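Serine/threonine-protein kinase/endoribonuclease IRE1 (Saccharomyces cerevisiae, PDB 2BE1) senses unfolded proteins in the lumen of the endoplasmic reticulum through its lumenal domain, the part present here, and splices HAC1 precursor mRNA through its endoribonuclease domain. Local coordinates at residues Gly20-Val25 and Glu39-Leu44; Ile32-Glu37 and Tyr124-Leu129; Glu57-Glu62 and Ala185-Thr190; Lys113-Ser118 and Leu177-Tyr182. One frame throughout, in Å; residues are numbered along the deposited sequence.

Contact 1: residues Gly20-Val25 and Glu39-Leu44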
loop_
_atom_site.group_PDB
_atom_site.type_symbol
_atom_site.label_atom_id
_atom_site.label_comp_id
_atom_site.label_asym_id
_atom_site.label_seq_id
_atom_site.Cartn_x
_atom_site.Cartn_y
_atom_site.Cartn_z
ATOM N N GLY A 20 -5.211 -3.136 21.004
ATOM C CA GLY A 20 -4.382 -2.136 20.368
ATOM C C GLY A 20 -3.590 -1.270 21.337
ATOM O O GLY A 20 -3.061 -0.223 20.965
ATOM N N GLY A 21 -3.508 -1.688 22.578
ATOM C CA GLY A 21 -2.573 -1.071 23.470
ATOM C C GLY A 21 -1.175 -1.687 23.464
ATOM O O GLY A 21 -0.892 -2.791 22.933
ATOM N N LEU A 22 -0.294 -0.952 24.117
ATOM C CA LEU A 22 1.084 -1.289 24.130
ATOM C C LEU A 22 1.521 -1.292 25.564
ATOM O O LEU A 22 1.149 -0.432 26.359
ATOM C CB LEU A 22 1.835 -0.217 23.373
ATOM C CG LEU A 22 3.113 -0.669 22.680
ATOM C CD1 LEU A 22 2.916 -1.981 21.961
ATOM C CD2 LEU A 22 3.520 0.391 21.688
ATOM N N HIS A 23 2.307 -2.288 25.917
ATOM C CA HIS A 23 2.891 -2.271 27.226
ATOM C C HIS A 23 4.364 -2.680 27.161
ATOM O O HIS A 23 4.810 -3.338 26.196
ATOM C CB HIS A 23 2.106 -3.173 28.136
ATOM C CG HIS A 23 0.662 -3.273 27.771
ATOM N ND1 HIS A 23 -0.348 -3.135 28.690
ATOM C CD2 HIS A 23 0.060 -3.524 26.586
ATOM C CE1 HIS A 23 -1.511 -3.279 28.079
ATOM N NE2 HIS A 23 -1.292 -3.504 26.797
ATOM N N ALA A 24 5.123 -2.220 28.154
ATOM C CA ALA A 24 6.485 -2.702 28.391
ATOM C C ALA A 24 6.430 -3.580 29.611
ATOM O O ALA A 24 6.158 -3.083 30.721
ATOM C CB ALA A 24 7.418 -1.581 28.658
ATOM N N VAL A 25 6.637 -4.882 29.385
ATOM C CA VAL A 25 6.687 -5.880 30.468
ATOM C C VAL A 25 8.159 -6.235 30.766
ATOM O O VAL A 25 8.985 -6.290 29.834
ATOM C CB VAL A 25 5.773 -7.139 30.212
ATOM C CG1 VAL A 25 5.852 -7.553 28.822
ATOM C CG2 VAL A 25 6.224 -8.275 31.054
ATOM N N GLU A 39 -6.790 4.357 22.767
ATOM C CA GLU A 39 -7.272 5.687 22.294
ATOM C C GLU A 39 -6.146 6.352 21.609
ATOM O O GLU A 39 -6.347 7.043 20.636
ATOM C CB GLU A 39 -7.669 6.617 23.453
ATOM C CG GLU A 39 -8.923 6.192 24.203
ATOM C CD GLU A 39 -8.914 4.698 24.543
ATOM O OE1 GLU A 39 -8.166 4.315 25.482
ATOM O OE2 GLU A 39 -9.630 3.922 23.856
ATOM N N ASN A 40 -4.950 6.144 22.147
ATOM C CA ASN A 40 -3.739 6.687 21.567
ATOM C C ASN A 40 -3.366 6.151 20.208
ATOM O O ASN A 40 -2.713 6.841 19.441
ATOM C CB ASN A 40 -2.587 6.552 22.526
ATOM C CG ASN A 40 -2.777 7.415 23.733
ATOM O OD1 ASN A 40 -2.455 7.019 24.838
ATOM N ND2 ASN A 40 -3.337 8.601 23.536
ATOM N N PHE A 41 -3.810 4.944 19.881
ATOM C CA PHE A 41 -3.490 4.377 18.587
ATOM C C PHE A 41 -4.775 4.068 17.850
ATOM O O PHE A 41 -5.626 4.918 17.707
ATOM C CB PHE A 41 -2.578 3.146 18.775
ATOM C CG PHE A 41 -1.405 3.398 19.695
ATOM C CD1 PHE A 41 -1.173 2.606 20.780
ATOM C CD2 PHE A 41 -0.556 4.464 19.492
ATOM C CE1 PHE A 41 -0.076 2.865 21.646
ATOM C CE2 PHE A 41 0.517 4.715 20.344
ATOM C CZ PHE A 41 0.756 3.916 21.422
ATOM N N GLN A 42 -4.900 2.836 17.381
ATOM C CA GLN A 42 -6.062 2.357 16.638
ATOM C C GLN A 42 -6.324 0.930 17.090
ATOM O O GLN A 42 -5.360 0.181 17.364
ATOM C CB GLN A 42 -5.822 2.338 15.115
ATOM C CG GLN A 42 -4.988 3.505 14.549
ATOM C CD GLN A 42 -3.523 3.449 15.040
ATOM O OE1 GLN A 42 -2.785 4.464 15.015
ATOM N NE2 GLN A 42 -3.103 2.251 15.500
ATOM N N PRO A 43 -7.626 0.568 17.217
ATOM C CA PRO A 43 -8.172 -0.804 17.252
ATOM C C PRO A 43 -7.436 -1.690 16.247
ATOM O O PRO A 43 -7.237 -1.265 15.094
ATOM C CB PRO A 43 -9.635 -0.623 16.762
ATOM C CG PRO A 43 -9.886 0.899 16.659
ATOM C CD PRO A 43 -8.695 1.578 17.391
ATOM N N LEU A 44 -7.038 -2.895 16.666
ATOM C CA LEU A 44 -6.204 -3.770 15.805
ATOM C C LEU A 44 -7.019 -4.388 14.723
ATOM O O LEU A 44 -6.571 -4.523 13.616
ATOM C CB LEU A 44 -5.550 -4.888 16.602
ATOM C CG LEU A 44 -4.055 -5.063 16.711
ATOM C CD1 LEU A 44 -3.471 -3.746 16.816
ATOM C CD2 LEU A 44 -3.818 -5.764 17.978
#
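Phe41 holds CG anti to its carbonyl carbon (chi1 -49°), which swings the ring over to Gly20 and Leu22. Leu22 turns its own CG the other way, anti to the backbone N at chi1 -151°, and leaves CB to meet the ring. Leu22 CB lies 4.0 Å from Phe41 CE1, at an oblique approach. The ring edge belongs to the backbone: Gly20 O lies near the ring plane, 3.4 Å from Phe41 CD1. One ring face has Asn40 CB over its centre, from the preceding residue.

Gly20 belongs to the short connection between strands 8-17 and 22-26 of an antiparallel sheet in the lumenal domain. Residues 39-44 form the link that leaves the outer strand 31-36 of that sheet and leads to strand 45-46. The contact therefore packs a strand connection against the loop that passes from this sheet to the next.

Gly20 has a positive phi of 95°. A side chain there would point at the loop and run into Gln42 O. Without one, the backbone comes close: Gly20 CA is 3.9 Å from Gln42 O. Leu44 comes in beside it, with Leu44 CD1 4.0 Å from Gly20 CA. No hydrogen bond joins the two segments. Around them, Tyr124 and Trp194 each make an edge-to-face pair with Phe41, and Leu22 and Leu44 both touch Trp194.

Contact 2: residues Ile32-Glu37 and Tyr124-Leu129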
loop_
_atom_site.group_PDB
_atom_site.type_symbol
_atom_site.label_atom_id
_atom_site.label_comp_id
_atom_site.label_asym_id
_atom_site.label_seq_id
_atom_site.Cartn_x
_atom_site.Cartn_y
_atom_site.Cartn_z
ATOM N N ILE A 32 4.357 -5.601 34.747
ATOM C CA ILE A 32 3.880 -4.630 33.776
ATOM C C ILE A 32 4.471 -3.236 34.057
ATOM O O ILE A 32 3.875 -2.410 34.725
ATOM C CB ILE A 32 2.323 -4.681 33.651
ATOM C CG1 ILE A 32 1.937 -5.988 32.992
ATOM C CG2 ILE A 32 1.781 -3.556 32.818
ATOM C CD1 ILE A 32 0.510 -6.278 32.974
ATOM N N ILE A 33 5.656 -2.976 33.544
ATOM C CA ILE A 33 6.285 -1.661 33.747
ATOM C C ILE A 33 5.444 -0.398 33.328
ATOM O O ILE A 33 5.569 0.661 33.943
ATOM C CB ILE A 33 7.671 -1.602 33.042
ATOM C CG1 ILE A 33 8.426 -2.938 33.183
ATOM C CG2 ILE A 33 8.504 -0.420 33.531
ATOM C CD1 ILE A 33 9.793 -2.938 32.494
ATOM N N TRP A 34 4.629 -0.483 32.275
ATOM C CA TRP A 34 3.743 0.641 31.901
ATOM C C TRP A 34 2.882 0.202 30.750
ATOM O O TRP A 34 3.360 -0.571 29.900
ATOM C CB TRP A 34 4.526 1.900 31.486
ATOM C CG TRP A 34 5.565 1.768 30.331
ATOM C CD1 TRP A 34 6.921 1.886 30.432
ATOM C CD2 TRP A 34 5.306 1.557 28.941
ATOM N NE1 TRP A 34 7.526 1.752 29.191
ATOM C CE2 TRP A 34 6.551 1.541 28.268
ATOM C CE3 TRP A 34 4.143 1.365 28.200
ATOM C CZ2 TRP A 34 6.658 1.314 26.922
ATOM C CZ3 TRP A 34 4.251 1.160 26.875
ATOM C CH2 TRP A 34 5.501 1.134 26.235
ATOM N N SER A 35 1.634 0.676 30.707
ATOM C CA SER A 35 0.749 0.421 29.559
ATOM C C SER A 35 0.293 1.744 28.980
ATOM O O SER A 35 0.210 2.742 29.693
ATOM C CB SER A 35 -0.501 -0.343 29.962
ATOM O OG SER A 35 -0.189 -1.483 30.705
ATOM N N ILE A 36 -0.027 1.740 27.692
ATOM C CA ILE A 36 -0.568 2.890 27.005
ATOM C C ILE A 36 -1.910 2.453 26.520
ATOM O O ILE A 36 -2.025 1.352 25.991
ATOM C CB ILE A 36 0.260 3.165 25.788
ATOM C CG1 ILE A 36 1.676 3.453 26.214
ATOM C CG2 ILE A 36 -0.291 4.324 24.993
ATOM C CD1 ILE A 36 2.615 3.328 25.094
ATOM N N GLU A 37 -2.913 3.312 26.682
ATOM C CA GLU A 37 -4.267 3.010 26.211
ATOM C C GLU A 37 -4.480 3.078 24.674
ATOM O O GLU A 37 -3.770 3.813 23.970
ATOM C CB GLU A 37 -5.258 3.868 26.945
ATOM C CG GLU A 37 -5.675 3.198 28.204
ATOM C CD GLU A 37 -6.501 4.124 29.081
ATOM O OE1 GLU A 37 -6.281 5.373 29.002
ATOM O OE2 GLU A 37 -7.358 3.595 29.853
ATOM N N TYR A 124 6.223 5.725 15.792
ATOM C CA TYR A 124 6.137 6.423 17.079
ATOM C C TYR A 124 7.455 6.267 17.753
ATOM O O TYR A 124 8.093 5.207 17.639
ATOM C CB TYR A 124 5.133 5.772 18.003
ATOM C CG TYR A 124 3.711 5.826 17.544
ATOM C CD1 TYR A 124 3.166 4.764 16.822
ATOM C CD2 TYR A 124 2.896 6.920 17.851
ATOM C CE1 TYR A 124 1.866 4.791 16.379
ATOM C CE2 TYR A 124 1.577 6.957 17.433
ATOM C CZ TYR A 124 1.061 5.881 16.690
ATOM O OH TYR A 124 -0.259 5.886 16.232
ATOM N N THR A 125 7.873 7.308 18.470
ATOM C CA THR A 125 8.983 7.152 19.421
ATOM C C THR A 125 8.423 7.372 20.822
ATOM O O THR A 125 7.722 8.354 21.088
ATOM C CB THR A 125 10.140 8.112 19.185
ATOM O OG1 THR A 125 9.651 9.444 19.327
ATOM C CG2 THR A 125 10.710 7.944 17.795
ATOM N N ILE A 126 8.728 6.430 21.704
ATOM C CA ILE A 126 8.086 6.348 22.964
ATOM C C ILE A 126 9.216 6.222 23.931
ATOM O O ILE A 126 10.210 5.576 23.620
ATOM C CB ILE A 126 7.224 5.097 22.995
ATOM C CG1 ILE A 126 6.133 5.193 21.942
ATOM C CG2 ILE A 126 6.575 4.923 24.352
ATOM C CD1 ILE A 126 5.218 4.029 21.900
ATOM N N ASN A 127 9.068 6.851 25.092
ATOM C CA ASN A 127 10.072 6.750 26.121
ATOM C C ASN A 127 9.937 5.463 26.851
ATOM O O ASN A 127 8.904 5.260 27.467
ATOM C CB ASN A 127 9.876 7.829 27.152
ATOM C CG ASN A 127 10.801 7.649 28.314
ATOM O OD1 ASN A 127 10.402 7.174 29.359
ATOM N ND2 ASN A 127 12.070 7.956 28.110
ATOM N N MET A 128 10.954 4.606 26.832
ATOM C CA MET A 128 10.774 3.286 27.467
ATOM C C MET A 128 10.536 3.361 28.954
ATOM O O MET A 128 9.529 2.866 29.434
ATOM C CB MET A 128 11.959 2.396 27.297
ATOM C CG MET A 128 12.273 2.058 25.927
ATOM S SD MET A 128 13.695 0.981 26.130
ATOM C CE MET A 128 14.811 1.842 27.263
ATOM N N LEU A 129 11.502 3.950 29.666
ATOM C CA LEU A 129 11.414 4.218 31.096
ATOM C C LEU A 129 9.959 4.428 31.493
ATOM O O LEU A 129 9.434 3.748 32.345
ATOM C CB LEU A 129 12.321 5.425 31.432
ATOM C CG LEU A 129 12.308 6.395 32.639
ATOM C CD1 LEU A 129 12.647 5.812 34.083
ATOM C CD2 LEU A 129 13.232 7.582 32.287
#
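Met128 O receives the indole N-H of Trp34 at the edge of the ring, near its plane, in a bond whose modelled length is doubtful. The distance from Trp34 NE1 to Met128 O is 2.3 Å, too short to be relied on at this resolution. A second backbone oxygen lies near the same plane: Leu129 O is 3.7 Å from Trp34 CD1. Trp34 places CG between its backbone N and carbonyl carbon (chi1 56°), and the indole reaches across to residues 126-129.

The far end of the ring is apolar. Trp34 CH2 lies 4.4 Å from Ile126 CG2, in an oblique approach. Residues 32-36 are on an outer strand of the five-stranded antiparallel sheet, while residues 124-127 end the long strand 112-127 of another sheet. The two strand segments come no closer than 10.8 Å between axes and run 142° apart, so side chains bridge the space between the sheets. Ile33 and Trp34 both face Ala24 on strand 22-26, which makes a classic beta bulge.

Beyond the indole, Ile36 and Ile126 reach toward each other tip to tip, with Ile36 CD1 4.2 Å from Ile126 CD1. Leu22 packs on both isoleucines. Ile33 adds a looser touch, where Ile33 CG2 is 4.4 Å from Leu129 O. Asn127 OD1 bonds to Asn130 N just after the strand end.

Contact 3: residues Glu57-Glu62 and Ala185-Thr190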
loop_
_atom_site.group_PDB
_atom_site.type_symbol
_atom_site.label_atom_id
_atom_site.label_comp_id
_atom_site.label_asym_id
_atom_site.label_seq_id
_atom_site.Cartn_x
_atom_site.Cartn_y
_atom_site.Cartn_z
ATOM N N GLU A 57 -23.420 -16.147 9.454
ATOM C CA GLU A 57 -22.027 -16.060 9.065
ATOM C C GLU A 57 -21.415 -14.846 9.633
ATOM O O GLU A 57 -22.081 -13.819 9.761
ATOM C CB GLU A 57 -21.909 -15.779 7.600
ATOM C CG GLU A 57 -22.392 -16.789 6.700
ATOM C CD GLU A 57 -22.264 -16.217 5.372
ATOM O OE1 GLU A 57 -21.668 -15.116 5.339
ATOM O OE2 GLU A 57 -22.727 -16.833 4.388
ATOM N N THR A 58 -20.106 -14.926 9.819
ATOM C CA THR A 58 -19.379 -13.823 10.318
ATOM C C THR A 58 -17.942 -13.826 9.793
ATOM O O THR A 58 -17.342 -14.888 9.554
ATOM C CB THR A 58 -19.500 -13.863 11.812
ATOM O OG1 THR A 58 -19.273 -12.566 12.362
ATOM C CG2 THR A 58 -18.556 -14.844 12.357
ATOM N N LEU A 59 -17.403 -12.630 9.574
ATOM C CA LEU A 59 -16.034 -12.496 9.088
ATOM C C LEU A 59 -15.087 -12.420 10.234
ATOM O O LEU A 59 -15.378 -11.705 11.199
ATOM C CB LEU A 59 -15.860 -11.236 8.263
ATOM C CG LEU A 59 -14.601 -11.219 7.391
ATOM C CD1 LEU A 59 -14.402 -12.527 6.661
ATOM C CD2 LEU A 59 -14.633 -10.103 6.412
ATOM N N ILE A 60 -13.963 -13.129 10.136
ATOM C CA ILE A 60 -13.045 -13.247 11.249
ATOM C C ILE A 60 -11.648 -13.188 10.746
ATOM O O ILE A 60 -11.289 -13.982 9.876
ATOM C CB ILE A 60 -13.200 -14.604 11.930
ATOM C CG1 ILE A 60 -14.614 -14.734 12.482
ATOM C CG2 ILE A 60 -12.186 -14.767 13.072
ATOM C CD1 ILE A 60 -15.050 -16.076 12.713
ATOM N N ILE A 61 -10.826 -12.279 11.292
ATOM C CA ILE A 61 -9.363 -12.286 10.944
ATOM C C ILE A 61 -8.406 -12.566 12.091
ATOM O O ILE A 61 -8.678 -12.278 13.285
ATOM C CB ILE A 61 -8.933 -11.022 10.317
ATOM C CG1 ILE A 61 -8.949 -9.945 11.369
ATOM C CG2 ILE A 61 -9.893 -10.646 9.146
ATOM C CD1 ILE A 61 -9.379 -8.660 10.765
ATOM N N GLU A 62 -7.295 -13.190 11.754
ATOM C CA GLU A 62 -6.323 -13.432 12.803
ATOM C C GLU A 62 -5.473 -12.163 12.835
ATOM O O GLU A 62 -4.886 -11.766 11.812
ATOM C CB GLU A 62 -5.476 -14.666 12.556
ATOM C CG GLU A 62 -4.315 -14.767 13.501
ATOM C CD GLU A 62 -3.483 -16.002 13.249
ATOM O OE1 GLU A 62 -3.091 -16.745 14.202
ATOM O OE2 GLU A 62 -3.240 -16.255 12.069
ATOM N N ALA A 185 -24.568 -6.596 0.106
ATOM C CA ALA A 185 -23.729 -7.384 1.091
ATOM C C ALA A 185 -22.323 -6.794 1.341
ATOM O O ALA A 185 -21.310 -7.480 1.212
ATOM C CB ALA A 185 -23.623 -8.902 0.686
ATOM N N SER A 186 -22.323 -5.514 1.733
ATOM C CA SER A 186 -21.179 -4.606 1.916
ATOM C C SER A 186 -20.297 -4.881 3.179
ATOM O O SER A 186 -20.719 -4.647 4.313
ATOM C CB SER A 186 -21.759 -3.177 1.987
ATOM O OG SER A 186 -21.000 -2.257 1.245
ATOM N N TYR A 187 -19.073 -5.354 2.979
ATOM C CA TYR A 187 -18.106 -5.424 4.057
ATOM C C TYR A 187 -17.202 -4.202 4.198
ATOM O O TYR A 187 -17.146 -3.307 3.310
ATOM C CB TYR A 187 -17.205 -6.575 3.801
ATOM C CG TYR A 187 -17.933 -7.820 3.813
ATOM C CD1 TYR A 187 -18.651 -8.222 2.711
ATOM C CD2 TYR A 187 -17.914 -8.622 4.938
ATOM C CE1 TYR A 187 -19.340 -9.425 2.718
ATOM C CE2 TYR A 187 -18.598 -9.828 4.979
ATOM C CZ TYR A 187 -19.313 -10.228 3.864
ATOM O OH TYR A 187 -20.002 -11.421 3.886
ATOM N N ASN A 188 -16.457 -4.196 5.308
ATOM C CA ASN A 188 -15.485 -3.140 5.573
ATOM C C ASN A 188 -14.508 -3.307 6.698
ATOM O O ASN A 188 -14.536 -2.543 7.639
ATOM C CB ASN A 188 -16.182 -1.838 5.820
ATOM C CG ASN A 188 -15.323 -0.711 5.439
ATOM O OD1 ASN A 188 -15.828 0.309 4.966
ATOM N ND2 ASN A 188 -13.976 -0.878 5.606
ATOM N N VAL A 189 -13.613 -4.267 6.561
ATOM C CA VAL A 189 -12.610 -4.518 7.589
ATOM C C VAL A 189 -11.479 -3.483 7.609
ATOM O O VAL A 189 -11.173 -2.915 6.575
ATOM C CB VAL A 189 -12.038 -5.977 7.550
ATOM C CG1 VAL A 189 -12.370 -6.694 6.257
ATOM C CG2 VAL A 189 -10.530 -6.000 7.930
ATOM N N THR A 190 -10.912 -3.213 8.790
ATOM C CA THR A 190 -9.663 -2.447 8.927
ATOM C C THR A 190 -8.763 -3.254 9.917
ATOM O O THR A 190 -9.268 -3.793 10.877
ATOM C CB THR A 190 -9.915 -0.933 9.347
ATOM O OG1 THR A 190 -9.731 -0.770 10.746
ATOM C CG2 THR A 190 -11.333 -0.461 9.039
#
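Apolar contacts do the joining here, and Leu59 is at their centre. One methyl group, Leu59 CD2, serves two partners. It lies 3.9 Å from Tyr187 CD2, with the leucine crossing the tyrosine side chain obliquely. It also lies 4.1 Å from Val189 CG1, and these two side chains cross at about a right angle. Leu59 has CG anti to the backbone N (chi1 -163°), which brings the methyl to both Tyr187 and Val189. The other branch of Val189 has its own mate. Val189 CG2 meets Ile61 CD1 tip to tip at 4.1 Å. The valine thus faces two residues of the strand at once, one with each methyl.

The pattern on the strand is that of an extended chain. Glu57, Leu59 and Ile61 point toward residues 185-190, and the residues between them do not. Ile60 packs on Phe72 and Trp290 instead. Strand 57-61 pairs antiparallel with strand 68-73, in a different sheet from strands 167-179 and 190-195. Residues 185-190 belong to the link between those last two strands, so the contact lays a connecting loop across the side chains of a strand.

Polar contact is slight. Glu57 OE1 and Tyr187 OH are 4.3 Å apart, too far for a hydrogen bond, and no hydrogen bond of any kind crosses between the segments. Polar groups of the strand look to other parts of the chain: Leu59 N and Thr58 OG1 both bond to the carboxylate of Glu49.

Contact 4: residues Lys113-Ser118 and Leu177-Tyr182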
loop_
_atom_site.group_PDB
_atom_site.type_symbol
_atom_site.label_atom_id
_atom_site.label_comp_id
_atom_site.label_asym_id
_atom_site.label_seq_id
_atom_site.Cartn_x
_atom_site.Cartn_y
_atom_site.Cartn_z
ATOM N N LYS A 113 -18.782 -7.957 -7.018
ATOM C CA LYS A 113 -18.073 -7.167 -6.001
ATOM C C LYS A 113 -16.942 -6.270 -6.613
ATOM O O LYS A 113 -16.467 -6.486 -7.743
ATOM C CB LYS A 113 -17.468 -8.093 -4.927
ATOM C CG LYS A 113 -18.427 -8.651 -3.910
ATOM C CD LYS A 113 -18.864 -10.052 -4.310
ATOM C CE LYS A 113 -20.144 -10.540 -3.596
ATOM N NZ LYS A 113 -21.023 -11.149 -4.690
ATOM N N VAL A 114 -16.532 -5.260 -5.844
ATOM C CA VAL A 114 -15.339 -4.456 -6.134
ATOM C C VAL A 114 -14.491 -4.207 -4.869
ATOM O O VAL A 114 -15.001 -3.710 -3.863
ATOM C CB VAL A 114 -15.693 -3.131 -6.898
ATOM C CG1 VAL A 114 -16.639 -2.282 -6.151
ATOM C CG2 VAL A 114 -14.473 -2.322 -7.126
ATOM N N TYR A 115 -13.214 -4.578 -4.925
ATOM C CA TYR A 115 -12.322 -4.540 -3.750
ATOM C C TYR A 115 -11.375 -3.375 -3.828
ATOM O O TYR A 115 -10.475 -3.348 -4.649
ATOM C CB TYR A 115 -11.495 -5.809 -3.642
ATOM C CG TYR A 115 -12.325 -7.058 -3.517
ATOM C CD1 TYR A 115 -13.128 -7.489 -4.569
ATOM C CD2 TYR A 115 -12.309 -7.837 -2.344
ATOM C CE1 TYR A 115 -13.900 -8.668 -4.468
ATOM C CE2 TYR A 115 -13.067 -9.017 -2.227
ATOM C CZ TYR A 115 -13.855 -9.419 -3.311
ATOM O OH TYR A 115 -14.626 -10.552 -3.295
ATOM N N THR A 116 -11.602 -2.390 -2.987
ATOM C CA THR A 116 -10.722 -1.263 -2.918
ATOM C C THR A 116 -9.963 -1.333 -1.633
ATOM O O THR A 116 -10.494 -1.667 -0.587
ATOM C CB THR A 116 -11.446 0.042 -2.965
ATOM O OG1 THR A 116 -12.288 0.155 -1.826
ATOM C CG2 THR A 116 -12.263 0.068 -4.130
ATOM N N GLY A 117 -8.689 -1.007 -1.713
ATOM C CA GLY A 117 -7.829 -1.104 -0.528
ATOM C C GLY A 117 -7.265 0.186 0.049
ATOM O O GLY A 117 -7.720 1.295 -0.302
ATOM N N SER A 118 -6.270 0.033 0.928
ATOM C CA SER A 118 -5.648 1.154 1.562
ATOM C C SER A 118 -4.746 0.617 2.617
ATOM O O SER A 118 -5.137 -0.221 3.454
ATOM C CB SER A 118 -6.724 2.070 2.134
ATOM O OG SER A 118 -6.327 2.580 3.363
ATOM N N LEU A 177 -9.317 -2.847 4.045
ATOM C CA LEU A 177 -9.923 -3.423 2.863
ATOM C C LEU A 177 -11.401 -3.084 2.881
ATOM O O LEU A 177 -12.038 -3.149 3.934
ATOM C CB LEU A 177 -9.752 -4.923 2.912
ATOM C CG LEU A 177 -10.373 -5.492 1.678
ATOM C CD1 LEU A 177 -9.265 -5.768 0.689
ATOM C CD2 LEU A 177 -11.063 -6.749 2.133
ATOM N N GLY A 178 -11.946 -2.718 1.734
ATOM C CA GLY A 178 -13.324 -2.311 1.679
ATOM C C GLY A 178 -13.894 -3.118 0.569
ATOM O O GLY A 178 -13.479 -2.947 -0.545
ATOM N N ILE A 179 -14.824 -4.022 0.844
ATOM C CA ILE A 179 -15.475 -4.722 -0.263
ATOM C C ILE A 179 -16.933 -4.311 -0.491
ATOM O O ILE A 179 -17.719 -4.280 0.444
ATOM C CB ILE A 179 -15.245 -6.208 -0.219
ATOM C CG1 ILE A 179 -16.433 -6.910 -0.804
ATOM C CG2 ILE A 179 -14.988 -6.661 1.178
ATOM C CD1 ILE A 179 -16.092 -8.202 -1.358
ATOM N N HIS A 180 -17.232 -3.932 -1.749
ATOM C CA HIS A 180 -18.504 -3.279 -2.165
ATOM C C HIS A 180 -19.297 -4.045 -3.161
ATOM O O HIS A 180 -19.118 -3.923 -4.342
ATOM C CB HIS A 180 -18.300 -1.858 -2.674
ATOM C CG HIS A 180 -17.754 -0.933 -1.629
ATOM N ND1 HIS A 180 -18.000 -1.111 -0.270
ATOM C CD2 HIS A 180 -16.962 0.170 -1.732
ATOM C CE1 HIS A 180 -17.390 -0.153 0.415
ATOM N NE2 HIS A 180 -16.752 0.636 -0.450
ATOM N N SER A 181 -20.196 -4.843 -2.630
ATOM C CA SER A 181 -20.995 -5.750 -3.409
ATOM C C SER A 181 -22.280 -5.014 -3.739
ATOM O O SER A 181 -22.842 -4.333 -2.885
ATOM C CB SER A 181 -21.265 -7.006 -2.570
ATOM O OG SER A 181 -21.908 -8.027 -3.317
ATOM N N TYR A 182 -22.738 -5.152 -4.978
ATOM C CA TYR A 182 -23.835 -4.327 -5.499
ATOM C C TYR A 182 -25.214 -4.781 -5.127
ATOM O O TYR A 182 -26.148 -3.989 -5.148
ATOM C CB TYR A 182 -23.773 -4.243 -6.999
ATOM C CG TYR A 182 -22.666 -3.340 -7.467
ATOM C CD1 TYR A 182 -21.342 -3.803 -7.526
ATOM C CD2 TYR A 182 -22.932 -2.016 -7.853
ATOM C CE1 TYR A 182 -20.320 -2.983 -7.961
ATOM C CE2 TYR A 182 -21.918 -1.190 -8.301
ATOM C CZ TYR A 182 -20.615 -1.687 -8.349
ATOM O OH TYR A 182 -19.586 -0.894 -8.793
#
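Thr116 and Gly178 bond to each other in both directions. Gly178 N gives to Thr116 O at 2.9 Å, and Thr116 N gives to Gly178 O at 3.1 Å. Val114 and His180 also bond both ways. His180 N to Val114 O is 3.1 Å, while the return bond from Val114 N to His180 O is longer at 3.3 Å, with its donor 55° out of the carbonyl plane. The two chain segments run antiparallel: Thr116 and Gly178 form a hydrogen-bonded pair, and Tyr115 and Ile179 a non-hydrogen-bonded one. They join strands 112-127 and 167-179 at the interface with the second subunit. Ser118 pairs in an antiparallel ladder with a strand of the second subunit, so the sheet continues across the interface. Phe137 of that subunit meets the rings of His180 and Tyr182.

Packing follows on the Tyr115 face. Tyr115 and Ile179 lie side by side, and Ile179 CD1 sits over one face of the tyrosine ring. A serine in place of Tyr115 would probably leave Ile179 CD1 without the ring beneath it and open a gap on this face. Lys113 lies slantwise across Ile179, with Lys113 CG 3.5 Å from Ile179 CD1. Its chain bends at chi2 (97°) and runs past Ser181, and NZ forms a salt bridge with Asp111. Ser181 OG bonds to Asp183. Val114 CG1 touches Tyr182 CE1 at 4.2 Å.

Contacts 1 and 2 touch, with centres 10 Å apart. Both use the antiparallel sheet of strands 22-26 and 31-36, and His23 ND1 probably bonds to Ser35 OG between them. Contacts 3 and 4 form a second pair, with centres 11 Å apart, where Tyr187 CB packs on Ile179 CG2. Contacts 2 and 4 share the long strand 112-127, yet their centres are 36 Å apart. Along the chain, contact 1 closes before contact 3 opens, and contact 4 is nested inside the loop closed by contact 3. Strand 112-127 thus runs from contact 4, where the sheet passes into the second subunit, to contact 2, consistent with oligomerization through this domain.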